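Local coordinates for conserved hypothetical protein (Bacteroides thetaiotaomicron, PDB 2HQY) that is of unknown function but binds coenzyme A and probably belongs with the acetyltransferase-like phosphatidylglycerol lysyltransferase C-terminal domains, at residues F220-P225 against V233-A238; N33-R38 against L194-H199; D49-F54 against G71-V76; R25-S30 against Y120-Y125. All coordinates share one frame; numbering follows the deposited sequence. Where two conformers were deposited one is given.

Contact 1 of 4, residues F220-P225 against V233-A238; sequences FTFGMP and VHVEKA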
loop_
_atom_site.group_PDB
_atom_site.type_symbol
_atom_site.label_atom_id
_atom_site.label_comp_id
_atom_site.label_asym_id
_atom_site.label_seq_id
_atom_site.Cartn_x
_atom_site.Cartn_y
_atom_site.Cartn_z
ATOM N N PHE A 220 -21.715 5.621 -10.731
ATOM C CA PHE A 220 -21.100 4.347 -11.145
ATOM C C PHE A 220 -21.052 3.392 -9.957
ATOM O O PHE A 220 -21.196 3.813 -8.785
ATOM C CB PHE A 220 -19.707 4.555 -11.777
ATOM C CG PHE A 220 -18.640 4.937 -10.781
ATOM C CD1 PHE A 220 -17.877 3.943 -10.148
ATOM C CD2 PHE A 220 -18.409 6.290 -10.480
ATOM C CE1 PHE A 220 -16.895 4.281 -9.195
ATOM C CE2 PHE A 220 -17.412 6.640 -9.544
ATOM C CZ PHE A 220 -16.666 5.614 -8.895
ATOM N N THR A 221 -20.845 2.119 -10.256
ATOM C CA THR A 221 -20.824 1.067 -9.226
ATOM C C THR A 221 -19.998 -0.062 -9.760
ATOM O O THR A 221 -19.940 -0.239 -10.985
ATOM C CB THR A 221 -22.284 0.600 -8.870
ATOM O OG1 THR A 221 -22.260 -0.288 -7.752
ATOM C CG2 THR A 221 -22.993 -0.073 -10.051
ATOM N N PHE A 222 -19.344 -0.818 -8.872
ATOM C CA PHE A 222 -18.640 -2.012 -9.301
ATOM C C PHE A 222 -18.543 -3.022 -8.160
ATOM O O PHE A 222 -18.781 -2.685 -6.960
ATOM C CB PHE A 222 -17.259 -1.687 -9.917
ATOM C CG PHE A 222 -16.275 -1.013 -8.993
ATOM C CD1 PHE A 222 -15.655 -1.739 -7.953
ATOM C CD2 PHE A 222 -15.858 0.294 -9.253
ATOM C CE1 PHE A 222 -14.672 -1.128 -7.144
ATOM C CE2 PHE A 222 -14.893 0.917 -8.449
ATOM C CZ PHE A 222 -14.286 0.196 -7.406
ATOM N N GLY A 223 -18.238 -4.258 -8.538
ATOM C CA GLY A 223 -18.082 -5.340 -7.583
ATOM C C GLY A 223 -17.652 -6.593 -8.291
ATOM O O GLY A 223 -17.346 -6.580 -9.486
ATOM N N MET A 224 -17.583 -7.678 -7.532
ATOM C CA MET A 224 -17.279 -8.978 -8.122
ATOM C C MET A 224 -17.715 -10.082 -7.180
ATOM O O MET A 224 -18.101 -9.815 -6.044
ATOM C CB MET A 224 -15.755 -9.095 -8.458
ATOM C CG MET A 224 -14.739 -9.117 -7.232
ATOM S SD MET A 224 -12.993 -9.230 -7.749
ATOM C CE MET A 224 -12.933 -10.926 -8.382
ATOM N N PRO A 225 -17.639 -11.345 -7.626
ATOM C CA PRO A 225 -18.029 -12.446 -6.733
ATOM C C PRO A 225 -17.172 -12.513 -5.459
ATOM O O PRO A 225 -15.964 -12.192 -5.489
ATOM C CB PRO A 225 -17.793 -13.699 -7.611
ATOM C CG PRO A 225 -17.981 -13.168 -9.011
ATOM C CD PRO A 225 -17.254 -11.844 -8.954
ATOM N N VAL A 233 -21.010 -5.917 -3.966
ATOM C CA VAL A 233 -20.977 -4.599 -4.561
ATOM C C VAL A 233 -20.055 -3.750 -3.680
ATOM O O VAL A 233 -20.370 -3.485 -2.518
ATOM C CB VAL A 233 -22.409 -3.966 -4.672
ATOM C CG1 VAL A 233 -22.328 -2.568 -5.280
ATOM C CG2 VAL A 233 -23.289 -4.854 -5.521
ATOM N N HIS A 234 -18.908 -3.354 -4.219
ATOM C CA HIS A 234 -17.858 -2.705 -3.397
ATOM C C HIS A 234 -17.974 -1.190 -3.330
ATOM O O HIS A 234 -17.570 -0.572 -2.340
ATOM C CB HIS A 234 -16.442 -3.099 -3.865
ATOM C CG HIS A 234 -16.227 -4.582 -3.929
ATOM N ND1 HIS A 234 -16.891 -5.457 -3.090
ATOM C CD2 HIS A 234 -15.455 -5.348 -4.739
ATOM C CE1 HIS A 234 -16.555 -6.700 -3.406
ATOM N NE2 HIS A 234 -15.675 -6.659 -4.393
ATOM N N VAL A 235 -18.466 -0.583 -4.406
ATOM C CA VAL A 235 -18.494 0.877 -4.527
ATOM C C VAL A 235 -19.798 1.241 -5.209
ATOM O O VAL A 235 -20.220 0.555 -6.152
ATOM C CB VAL A 235 -17.269 1.396 -5.413
ATOM C CG1 VAL A 235 -17.438 2.822 -5.891
ATOM C CG2 VAL A 235 -15.902 1.279 -4.624
ATOM N N GLU A 236 -20.422 2.311 -4.722
ATOM C CA GLU A 236 -21.510 2.963 -5.429
ATOM C C GLU A 236 -21.425 4.464 -5.170
ATOM O O GLU A 236 -21.450 4.898 -4.008
ATOM C CB GLU A 236 -22.846 2.382 -4.935
ATOM C CG GLU A 236 -24.040 2.664 -5.811
ATOM C CD GLU A 236 -25.306 2.045 -5.220
ATOM O OE1 GLU A 236 -25.795 1.040 -5.784
ATOM O OE2 GLU A 236 -25.765 2.532 -4.156
ATOM N N LYS A 237 -21.284 5.267 -6.229
ATOM C CA LYS A 237 -21.142 6.722 -6.109
ATOM C C LYS A 237 -22.091 7.388 -7.061
ATOM O O LYS A 237 -22.261 6.929 -8.191
ATOM C CB LYS A 237 -19.735 7.212 -6.484
ATOM C CG LYS A 237 -18.608 6.734 -5.609
ATOM C CD LYS A 237 -18.682 7.375 -4.258
ATOM C CE LYS A 237 -17.471 6.985 -3.458
ATOM N NZ LYS A 237 -17.651 7.500 -2.095
ATOM N N ALA A 238 -22.701 8.486 -6.616
ATOM C CA ALA A 238 -23.598 9.242 -7.468
ATOM C C ALA A 238 -23.447 10.740 -7.228
ATOM O O ALA A 238 -23.044 11.176 -6.129
ATOM C CB ALA A 238 -25.057 8.775 -7.283
HETATM O O HOH W 1 -24.836 -0.865 -7.183
#
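Val235 O takes two donors from the facing strand. Thr221 OG1 donates to Val235 O at 2.7 Å, in the carbonyl plane, and Phe222 N reaches the same oxygen from a tilted direction at 3.2 Å. Thr221 OG1 also accepts from a water, which donates in turn to Glu236 OE1; the carboxylate has its salt bridge with Arg266. Phe220 and Lys237 exchange two backbone bonds, and the one from Lys237 N to Phe220 O is nearly straight (171°). The segments are antiparallel strands of the hairpin 216-227/230-238. A classic beta bulge interrupts them, with His234 and Val235 both opposite Phe222. Phe222 O therefore accepts from His234 N at 2.8 Å and, weakly, from Val235 N. Val235 CB sits over one face of the Phe222 ring, 3.9 Å from its centroid, and Val235 CG2 meets Phe222 CZ. With an alanine at Phe222, Val235 would probably lose the ring that covers it, and a gap would open toward Leu198. Gly223 CA lies over one face of the His234 ring, whose ND1 is bonded to Glu267. Lys237 packs CB and CG alongside the Phe220 ring and sends NZ to Glu190, a coenzyme A-binding residue.

Contact 2 of 4, residues N33-R38 against L194-H199; sequences NLCSWR and LIYALH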
loop_
_atom_site.group_PDB
_atom_site.type_symbol
_atom_site.label_atom_id
_atom_site.label_comp_id
_atom_site.label_asym_id
_atom_site.label_seq_id
_atom_site.Cartn_x
_atom_site.Cartn_y
_atom_site.Cartn_z
ATOM N N ASN A 33 -11.355 -6.398 -2.950
ATOM C CA ASN A 33 -11.235 -5.716 -1.643
ATOM C C ASN A 33 -9.879 -6.026 -0.992
ATOM O O ASN A 33 -9.222 -5.127 -0.457
ATOM C CB ASN A 33 -12.380 -6.111 -0.725
ATOM C CG ASN A 33 -13.642 -5.326 -1.005
ATOM O OD1 ASN A 33 -13.619 -4.269 -1.684
ATOM N ND2 ASN A 33 -14.751 -5.800 -0.429
ATOM N N LEU A 34 -9.428 -7.270 -1.109
ATOM C CA LEU A 34 -8.136 -7.665 -0.543
ATOM C C LEU A 34 -6.985 -6.860 -1.168
ATOM O O LEU A 34 -6.127 -6.349 -0.443
ATOM C CB LEU A 34 -7.897 -9.171 -0.732
ATOM C CG LEU A 34 -8.771 -10.042 0.183
ATOM C CD1 LEU A 34 -8.858 -11.461 -0.371
ATOM C CD2 LEU A 34 -8.241 -10.072 1.619
ATOM N N CYS A 35 -6.967 -6.740 -2.504
ATOM C CA CYS A 35 -5.881 -6.013 -3.157
ATOM C C CYS A 35 -6.008 -4.499 -2.975
ATOM O O CYS A 35 -4.985 -3.802 -2.766
ATOM C CB CYS A 35 -5.889 -6.307 -4.655
ATOM S SG CYS A 35 -5.371 -7.982 -5.055
ATOM N N SER A 36 -7.249 -4.010 -3.090
ATOM C CA SER A 36 -7.532 -2.565 -3.127
ATOM C C SER A 36 -7.291 -1.907 -1.772
ATOM O O SER A 36 -6.985 -0.717 -1.711
ATOM C CB SER A 36 -8.975 -2.263 -3.592
ATOM O OG SER A 36 -9.222 -2.698 -4.925
ATOM N N TRP A 37 -7.441 -2.684 -0.691
ATOM C CA TRP A 37 -7.183 -2.174 0.669
ATOM C C TRP A 37 -5.794 -2.504 1.226
ATOM O O TRP A 37 -5.474 -2.170 2.384
ATOM C CB TRP A 37 -8.309 -2.600 1.647
ATOM C CG TRP A 37 -9.597 -1.816 1.377
ATOM C CD1 TRP A 37 -10.585 -2.137 0.490
ATOM C CD2 TRP A 37 -9.970 -0.561 1.959
ATOM N NE1 TRP A 37 -11.573 -1.164 0.503
ATOM C CE2 TRP A 37 -11.219 -0.187 1.397
ATOM C CE3 TRP A 37 -9.388 0.267 2.928
ATOM C CZ2 TRP A 37 -11.885 0.993 1.759
ATOM C CZ3 TRP A 37 -10.059 1.443 3.301
ATOM C CH2 TRP A 37 -11.300 1.790 2.706
ATOM N N ARG A 38 -4.959 -3.157 0.407
ATOM C CA ARG A 38 -3.602 -3.511 0.838
ATOM C C ARG A 38 -2.793 -2.261 1.274
ATOM O O ARG A 38 -1.926 -2.335 2.151
ATOM C CB ARG A 38 -2.882 -4.240 -0.297
ATOM C CG ARG A 38 -1.472 -4.800 0.068
ATOM C CD ARG A 38 -0.733 -5.232 -1.207
ATOM N NE ARG A 38 -0.572 -4.075 -2.085
ATOM C CZ ARG A 38 -0.488 -4.114 -3.406
ATOM N NH1 ARG A 38 -0.497 -5.281 -4.053
ATOM N NH2 ARG A 38 -0.359 -2.955 -4.073
ATOM N N LEU A 194 -10.640 2.720 -4.093
ATOM C CA LEU A 194 -11.478 2.834 -5.292
ATOM C C LEU A 194 -10.612 3.073 -6.532
ATOM O O LEU A 194 -10.814 2.464 -7.577
ATOM C CB LEU A 194 -12.467 3.990 -5.060
ATOM C CG LEU A 194 -13.584 4.263 -6.043
ATOM C CD1 LEU A 194 -14.688 5.084 -5.290
ATOM C CD2 LEU A 194 -12.987 5.063 -7.213
ATOM N N ILE A 195 -9.649 3.961 -6.395
ATOM C CA ILE A 195 -8.779 4.304 -7.508
ATOM C C ILE A 195 -7.900 3.097 -7.912
ATOM O O ILE A 195 -7.722 2.821 -9.107
ATOM C CB ILE A 195 -7.960 5.563 -7.187
ATOM C CG1 ILE A 195 -8.893 6.817 -7.207
ATOM C CG2 ILE A 195 -6.727 5.636 -8.131
ATOM C CD1 ILE A 195 -8.208 8.091 -6.722
ATOM N N TYR A 196 -7.362 2.372 -6.934
ATOM C CA TYR A 196 -6.606 1.142 -7.262
ATOM C C TYR A 196 -7.500 0.179 -8.049
ATOM O O TYR A 196 -7.081 -0.390 -9.055
ATOM C CB TYR A 196 -6.094 0.473 -5.982
ATOM C CG TYR A 196 -5.383 -0.839 -6.224
ATOM C CD1 TYR A 196 -3.989 -0.913 -6.259
ATOM C CD2 TYR A 196 -6.118 -2.009 -6.410
ATOM C CE1 TYR A 196 -3.351 -2.136 -6.464
ATOM C CE2 TYR A 196 -5.500 -3.239 -6.625
ATOM C CZ TYR A 196 -4.133 -3.303 -6.629
ATOM O OH TYR A 196 -3.518 -4.524 -6.863
ATOM N N ALA A 197 -8.728 -0.017 -7.577
ATOM C CA ALA A 197 -9.673 -0.912 -8.267
ATOM C C ALA A 197 -9.953 -0.500 -9.696
ATOM O O ALA A 197 -9.962 -1.349 -10.615
ATOM C CB ALA A 197 -10.986 -0.991 -7.496
ATOM N N LEU A 198 -10.209 0.793 -9.900
ATOM C CA LEU A 198 -10.451 1.313 -11.274
ATOM C C LEU A 198 -9.215 1.173 -12.167
ATOM O O LEU A 198 -9.306 0.740 -13.332
ATOM C CB LEU A 198 -10.932 2.785 -11.220
ATOM C CG LEU A 198 -12.407 2.950 -10.721
ATOM C CD1 LEU A 198 -12.748 4.446 -10.609
ATOM C CD2 LEU A 198 -13.461 2.233 -11.616
ATOM N N HIS A 199 -8.046 1.540 -11.636
ATOM C CA HIS A 199 -6.817 1.412 -12.412
ATOM C C HIS A 199 -6.497 -0.060 -12.795
ATOM O O HIS A 199 -5.841 -0.320 -13.810
ATOM C CB HIS A 199 -5.620 1.897 -11.600
ATOM C CG HIS A 199 -5.509 3.386 -11.407
ATOM N ND1 HIS A 199 -4.782 4.003 -10.402
ATOM C CD2 HIS A 199 -6.152 4.380 -12.064
ATOM C CE1 HIS A 199 -4.942 5.314 -10.489
ATOM N NE2 HIS A 199 -5.771 5.566 -11.487
#
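The Tyr196 ring has the carbonyl oxygen of Cys35 over one face, 3.9 Å above the plane and offset toward the rim. Cys35 CB touches the ring at Tyr196 CE2 (3.7 Å) and is equally close to Tyr196 OH. In one of its two conformers, Ser36 OG approaches Tyr196 CD2 obliquely at 3.5 Å and also meets the methyl of Ala197. The guanidinium of Arg38 stands almost perpendicular to the ring, the planes 85° apart, with Arg38 NH2 3.9 Å from Tyr196 CE1. Tyr196 holds CG anti to its backbone nitrogen (chi1 176°), which carries the ring away from its own helix and across the end of the other. No hydrogen bond joins the two segments, and the polar ends are satisfied elsewhere. In that same conformer Ser36 OG bonds to Ser32 O, one turn back in its own helix. Tyr196 OH bonds to Asp6 of the second subunit, and Arg38 NH1 forms a salt bridge with that same carboxylate besides a bond to Ile7 O. The contact therefore reaches the dimer interface. It packs the C-terminal end of helix 31-36, and the start of helix 38-41, against the last turns of helix 185-199. The far side of that helix meets helix 165-179 through Leu198 and strand 230-238 through Leu194.

Contact 3 of 4, residues D49-F54 against G71-V76; sequences DDFLVF and GDLKAV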
loop_
_atom_site.group_PDB
_atom_site.type_symbol
_atom_site.label_atom_id
_atom_site.label_comp_id
_atom_site.label_asym_id
_atom_site.label_seq_id
_atom_site.Cartn_x
_atom_site.Cartn_y
_atom_site.Cartn_z
ATOM N N ASP A 49 -1.001 -25.709 5.356
ATOM C CA ASP A 49 -1.819 -26.829 5.826
ATOM C C ASP A 49 -3.158 -26.936 5.058
ATOM O O ASP A 49 -4.179 -27.230 5.687
ATOM C CB ASP A 49 -2.131 -26.649 7.332
ATOM C CG ASP A 49 -0.913 -26.914 8.259
ATOM O OD1 ASP A 49 0.196 -27.236 7.767
ATOM O OD2 ASP A 49 -1.081 -26.792 9.501
ATOM N N ASP A 50 -3.170 -26.684 3.741
ATOM C CA ASP A 50 -4.424 -26.664 2.928
ATOM C C ASP A 50 -5.459 -25.538 3.282
ATOM O O ASP A 50 -6.637 -25.582 2.871
ATOM C CB ASP A 50 -5.122 -28.031 2.939
ATOM C CG ASP A 50 -4.329 -29.126 2.185
ATOM O OD1 ASP A 50 -3.840 -28.855 1.064
ATOM O OD2 ASP A 50 -4.221 -30.265 2.700
ATOM N N PHE A 51 -5.033 -24.547 4.050
ATOM C CA PHE A 51 -5.882 -23.373 4.282
ATOM C C PHE A 51 -5.256 -22.132 3.658
ATOM O O PHE A 51 -4.027 -22.015 3.584
ATOM C CB PHE A 51 -6.009 -23.082 5.765
ATOM C CG PHE A 51 -6.819 -24.078 6.538
ATOM C CD1 PHE A 51 -8.166 -23.836 6.804
ATOM C CD2 PHE A 51 -6.203 -25.205 7.091
ATOM C CE1 PHE A 51 -8.929 -24.726 7.598
ATOM C CE2 PHE A 51 -6.931 -26.101 7.879
ATOM C CZ PHE A 51 -8.308 -25.860 8.132
ATOM N N LEU A 52 -6.115 -21.189 3.288
ATOM C CA LEU A 52 -5.696 -19.867 2.839
ATOM C C LEU A 52 -5.771 -18.961 4.063
ATOM O O LEU A 52 -6.841 -18.847 4.684
ATOM C CB LEU A 52 -6.642 -19.368 1.750
ATOM C CG LEU A 52 -6.512 -17.898 1.342
ATOM C CD1 LEU A 52 -5.105 -17.586 0.871
ATOM C CD2 LEU A 52 -7.565 -17.569 0.273
ATOM N N VAL A 53 -4.669 -18.313 4.405
ATOM C CA VAL A 53 -4.632 -17.418 5.581
ATOM C C VAL A 53 -4.139 -16.010 5.235
ATOM O O VAL A 53 -3.292 -15.866 4.376
ATOM C CB VAL A 53 -3.773 -18.065 6.702
ATOM C CG1 VAL A 53 -4.451 -19.362 7.203
ATOM C CG2 VAL A 53 -2.370 -18.410 6.185
ATOM N N PHE A 54 -4.693 -14.981 5.879
ATOM C CA PHE A 54 -4.336 -13.577 5.589
ATOM C C PHE A 54 -3.817 -12.959 6.881
ATOM O O PHE A 54 -4.236 -13.366 7.977
ATOM C CB PHE A 54 -5.526 -12.781 5.069
ATOM C CG PHE A 54 -6.017 -13.221 3.713
ATOM C CD1 PHE A 54 -5.397 -12.761 2.552
ATOM C CD2 PHE A 54 -7.075 -14.121 3.602
ATOM C CE1 PHE A 54 -5.845 -13.172 1.264
ATOM C CE2 PHE A 54 -7.536 -14.546 2.321
ATOM C CZ PHE A 54 -6.914 -14.072 1.155
ATOM N N GLY A 71 -9.552 -28.667 6.763
ATOM C CA GLY A 71 -8.398 -29.424 7.173
ATOM C C GLY A 71 -8.322 -29.389 8.655
ATOM O O GLY A 71 -9.347 -29.278 9.342
ATOM N N ASP A 72 -7.096 -29.500 9.153
ATOM C CA ASP A 72 -6.879 -29.520 10.574
ATOM C C ASP A 72 -6.806 -28.075 11.069
ATOM O O ASP A 72 -5.745 -27.463 11.096
ATOM C CB ASP A 72 -5.603 -30.286 10.888
ATOM C CG ASP A 72 -5.408 -30.520 12.364
ATOM O OD1 ASP A 72 -6.122 -29.896 13.189
ATOM O OD2 ASP A 72 -4.534 -31.353 12.705
ATOM N N LEU A 73 -7.960 -27.548 11.450
ATOM C CA LEU A 73 -8.058 -26.164 11.912
ATOM C C LEU A 73 -7.183 -25.918 13.129
ATOM O O LEU A 73 -6.548 -24.876 13.222
ATOM C CB LEU A 73 -9.514 -25.783 12.218
ATOM C CG LEU A 73 -9.800 -24.331 12.639
ATOM C CD1 LEU A 73 -9.382 -23.332 11.554
ATOM C CD2 LEU A 73 -11.287 -24.164 12.984
ATOM N N LYS A 74 -7.134 -26.871 14.061
ATOM C CA LYS A 74 -6.314 -26.674 15.263
ATOM C C LYS A 74 -4.829 -26.551 14.930
ATOM O O LYS A 74 -4.120 -25.727 15.523
ATOM C CB LYS A 74 -6.552 -27.767 16.307
ATOM C CG LYS A 74 -6.098 -27.342 17.679
ATOM N N ALA A 75 -4.359 -27.353 13.975
ATOM C CA ALA A 75 -2.956 -27.303 13.560
ATOM C C ALA A 75 -2.636 -25.955 12.933
ATOM O O ALA A 75 -1.570 -25.388 13.171
ATOM C CB ALA A 75 -2.634 -28.414 12.582
ATOM N N VAL A 76 -3.554 -25.433 12.124
ATOM C CA VAL A 76 -3.250 -24.192 11.410
ATOM C C VAL A 76 -3.270 -22.993 12.364
ATOM O O VAL A 76 -2.398 -22.098 12.280
ATOM C CB VAL A 76 -4.149 -24.011 10.152
ATOM C CG1 VAL A 76 -5.571 -23.645 10.526
ATOM C CG2 VAL A 76 -3.541 -22.976 9.217
HETATM O O HOH W 2 -4.839 -29.596 7.298
#
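Phe51 has CG anti to its carbonyl carbon (chi1 -70°), and Val76 places CG1 between its backbone nitrogen and carbonyl carbon (chi1 73°). These torsions bring the valine methyl over one face of the phenylalanine ring. Val76 CG1 lies 4.0 Å from the Phe51 centroid and 18° off the ring normal, a CH-pi contact. Asp72 N is at the ring edge, near its plane, 3.6 Å from Phe51 CE2. Gly71 N comes to 3.4 Å from Phe51 CZ, and the backbone angles of Gly71 suit a residue without a side chain. The contact lays the start of helix 73-87 on strand 51-58, near the turn that joins it to strand 44-48. Asp72 is the N-cap of the helix: its OD1 accepts from Ala75 N at 3.2 Å, from above the carboxylate plane. A water ties the segments together, donating to Asp49 O and accepting from Asp72 N, 2.9 Å from each of these two atoms. Asp49 OD2 lies 3.8 Å from Ala75 CB, while OD1 of the same carboxylate pairs with Lys79 further along the helix. Pro67 of strand 61-69 packs on Phe51, Val53 and Val76, and Val53 CG1 meets Val76 CG2 at 4.2 Å.

Contact 4 of 4, residues R25-S30 against Y120-Y125; sequences RNCDLS and YADYIY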
loop_
_atom_site.group_PDB
_atom_site.type_symbol
_atom_site.label_atom_id
_atom_site.label_comp_id
_atom_site.label_asym_id
_atom_site.label_seq_id
_atom_site.Cartn_x
_atom_site.Cartn_y
_atom_site.Cartn_z
ATOM N N ARG A 25 -19.230 -15.567 3.116
ATOM C CA ARG A 25 -19.901 -14.527 2.346
ATOM C C ARG A 25 -19.418 -13.109 2.667
ATOM O O ARG A 25 -19.913 -12.131 2.107
ATOM C CB ARG A 25 -21.410 -14.643 2.533
ATOM C CG ARG A 25 -21.939 -15.993 2.098
ATOM C CD ARG A 25 -23.447 -16.028 2.137
ATOM N NE ARG A 25 -23.982 -15.870 3.487
ATOM C CZ ARG A 25 -25.280 -15.716 3.766
ATOM N NH1 ARG A 25 -26.183 -15.674 2.791
ATOM N NH2 ARG A 25 -25.681 -15.586 5.026
ATOM N N ASN A 26 -18.453 -12.982 3.569
ATOM C CA ASN A 26 -18.087 -11.627 3.969
ATOM C C ASN A 26 -17.246 -10.882 2.926
ATOM O O ASN A 26 -16.389 -11.483 2.232
ATOM C CB ASN A 26 -17.501 -11.576 5.361
ATOM C CG ASN A 26 -16.182 -12.218 5.436
ATOM O OD1 ASN A 26 -16.061 -13.425 5.243
ATOM N ND2 ASN A 26 -15.169 -11.433 5.784
ATOM N N CYS A 27 -17.534 -9.590 2.794
ATOM C CA CYS A 27 -17.009 -8.792 1.687
ATOM C C CYS A 27 -15.509 -8.683 1.764
ATOM O O CYS A 27 -14.859 -8.410 0.756
ATOM C CB CYS A 27 -17.638 -7.382 1.667
ATOM S SG CYS A 27 -17.215 -6.329 3.066
ATOM N N ASP A 28 -14.947 -8.881 2.958
ATOM C CA ASP A 28 -13.484 -8.778 3.091
ATOM C C ASP A 28 -12.746 -9.870 2.325
ATOM O O ASP A 28 -11.523 -9.792 2.179
ATOM C CB ASP A 28 -13.064 -8.744 4.548
ATOM C CG ASP A 28 -13.517 -7.452 5.236
ATOM O OD1 ASP A 28 -13.554 -6.394 4.551
ATOM O OD2 ASP A 28 -13.831 -7.483 6.427
ATOM N N LEU A 29 -13.468 -10.904 1.883
ATOM C CA LEU A 29 -12.849 -11.985 1.107
ATOM C C LEU A 29 -12.936 -11.802 -0.418
ATOM O O LEU A 29 -12.444 -12.656 -1.189
ATOM C CB LEU A 29 -13.433 -13.351 1.521
ATOM C CG LEU A 29 -12.939 -13.836 2.891
ATOM C CD1 LEU A 29 -13.672 -15.112 3.231
ATOM C CD2 LEU A 29 -11.450 -14.066 2.906
ATOM N N SER A 30 -13.558 -10.711 -0.857
ATOM C CA SER A 30 -13.468 -10.338 -2.273
ATOM C C SER A 30 -12.009 -10.073 -2.648
ATOM O O SER A 30 -11.282 -9.361 -1.929
ATOM C CB SER A 30 -14.274 -9.089 -2.556
ATOM O OG SER A 30 -13.780 -8.509 -3.743
ATOM N N TYR A 120 -19.393 -2.988 11.665
ATOM C CA TYR A 120 -18.699 -3.803 10.667
ATOM C C TYR A 120 -19.465 -4.985 10.094
ATOM O O TYR A 120 -18.911 -5.745 9.293
ATOM C CB TYR A 120 -17.340 -4.244 11.221
ATOM C CG TYR A 120 -16.536 -3.039 11.629
ATOM C CD1 TYR A 120 -16.121 -2.107 10.684
ATOM C CD2 TYR A 120 -16.236 -2.807 12.962
ATOM C CE1 TYR A 120 -15.409 -0.977 11.062
ATOM C CE2 TYR A 120 -15.523 -1.700 13.342
ATOM C CZ TYR A 120 -15.117 -0.791 12.390
ATOM O OH TYR A 120 -14.401 0.322 12.797
ATOM N N ALA A 121 -20.726 -5.125 10.470
ATOM C CA ALA A 121 -21.572 -6.189 9.924
ATOM C C ALA A 121 -21.840 -5.908 8.445
ATOM O O ALA A 121 -21.945 -4.746 8.064
ATOM C CB ALA A 121 -22.895 -6.268 10.697
ATOM N N ASP A 122 -21.941 -6.963 7.632
ATOM C CA ASP A 122 -22.273 -6.834 6.207
ATOM C C ASP A 122 -23.771 -6.977 6.008
ATOM O O ASP A 122 -24.430 -7.821 6.639
ATOM C CB ASP A 122 -21.621 -7.921 5.355
ATOM C CG ASP A 122 -20.141 -7.720 5.136
ATOM O OD1 ASP A 122 -19.587 -6.626 5.402
ATOM O OD2 ASP A 122 -19.530 -8.692 4.657
ATOM N N TYR A 123 -24.296 -6.169 5.102
ATOM C CA TYR A 123 -25.681 -6.269 4.683
ATOM C C TYR A 123 -25.763 -7.214 3.475
ATOM O O TYR A 123 -25.128 -6.967 2.438
ATOM C CB TYR A 123 -26.182 -4.880 4.287
ATOM C CG TYR A 123 -26.486 -4.002 5.466
ATOM C CD1 TYR A 123 -27.804 -3.809 5.886
ATOM C CD2 TYR A 123 -25.447 -3.382 6.180
ATOM C CE1 TYR A 123 -28.100 -3.008 6.980
ATOM C CE2 TYR A 123 -25.715 -2.578 7.271
ATOM C CZ TYR A 123 -27.050 -2.397 7.670
ATOM O OH TYR A 123 -27.326 -1.620 8.760
ATOM N N ILE A 124 -26.549 -8.276 3.622
ATOM C CA ILE A 124 -26.737 -9.291 2.578
ATOM C C ILE A 124 -28.211 -9.309 2.113
ATOM O O ILE A 124 -29.139 -9.312 2.924
ATOM C CB ILE A 124 -26.231 -10.686 3.065
ATOM C CG1 ILE A 124 -24.717 -10.570 3.374
ATOM C CG2 ILE A 124 -26.564 -11.799 2.031
ATOM C CD1 ILE A 124 -23.939 -11.861 3.383
ATOM N N TYR A 125 -28.391 -9.253 0.803
ATOM C CA TYR A 125 -29.700 -9.161 0.157
ATOM C C TYR A 125 -29.854 -10.295 -0.854
ATOM O O TYR A 125 -28.859 -10.861 -1.309
ATOM C CB TYR A 125 -29.772 -7.838 -0.607
ATOM C CG TYR A 125 -29.513 -6.607 0.235
ATOM C CD1 TYR A 125 -30.561 -5.930 0.876
ATOM C CD2 TYR A 125 -28.216 -6.114 0.375
ATOM C CE1 TYR A 125 -30.307 -4.789 1.644
ATOM C CE2 TYR A 125 -27.946 -5.003 1.136
ATOM C CZ TYR A 125 -28.976 -4.341 1.751
ATOM O OH TYR A 125 -28.646 -3.231 2.461
#
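Asp122 points its carboxylate from strand 122-126 at the short 3-10 turn 27-29, in the loop that leads into helix 31-36. Cys27 N donates to Asp122 OD2 at 2.9 Å, on the syn side and 21° out of the carboxylate plane. The bond is fairly straight (165°). OD2 also accepts from Asn265, and OD1 forms a salt bridge with Lys290, so this buried group is gripped from several directions. A leucine at Asp122 would probably leave Cys27 N without its acceptor and Lys290 without its salt-bridge partner, with a long, weak pairing to Asp28 remaining. Two residues along the strand, Ile124 crosses Arg25. The guanidinium of Arg25 turns one face to Ile124 CD1, which sits 4.0 Å above its plane toward the rim. The bend at chi3 of Arg25 (-64°) folds the group over the isoleucine. Tyr263 adds a cation-pi contact to the same guanidinium. Nearer the backbone, Arg25 CB touches Ile124 CD1 at 3.9 Å.

Contacts 1, 2 and 4 are buried, and contact 3 is partly buried, with its centre about 23 Å from the chain centre. Contact 1 is strand on strand, held by backbone bonds. Contact 2 joins helices without a hydrogen bond, and contact 4 fixes a loop through one buried carboxylate. Contact 3 relies on an aromatic ring and a water. Helix 185-199 of contact 2 packs on the hairpin of contact 1: Phe222 on Ala197 and Leu198, Val235 on Leu194. Contacts 2 and 4 meet where Asn33 ND2 probably bonds to Cys27 O. Leu34 and Leu29 both touch Phe54, linking contact 3 to them. Contact 1 alone includes a residue of the coenzyme A pocket, while contact 2 reaches the second subunit.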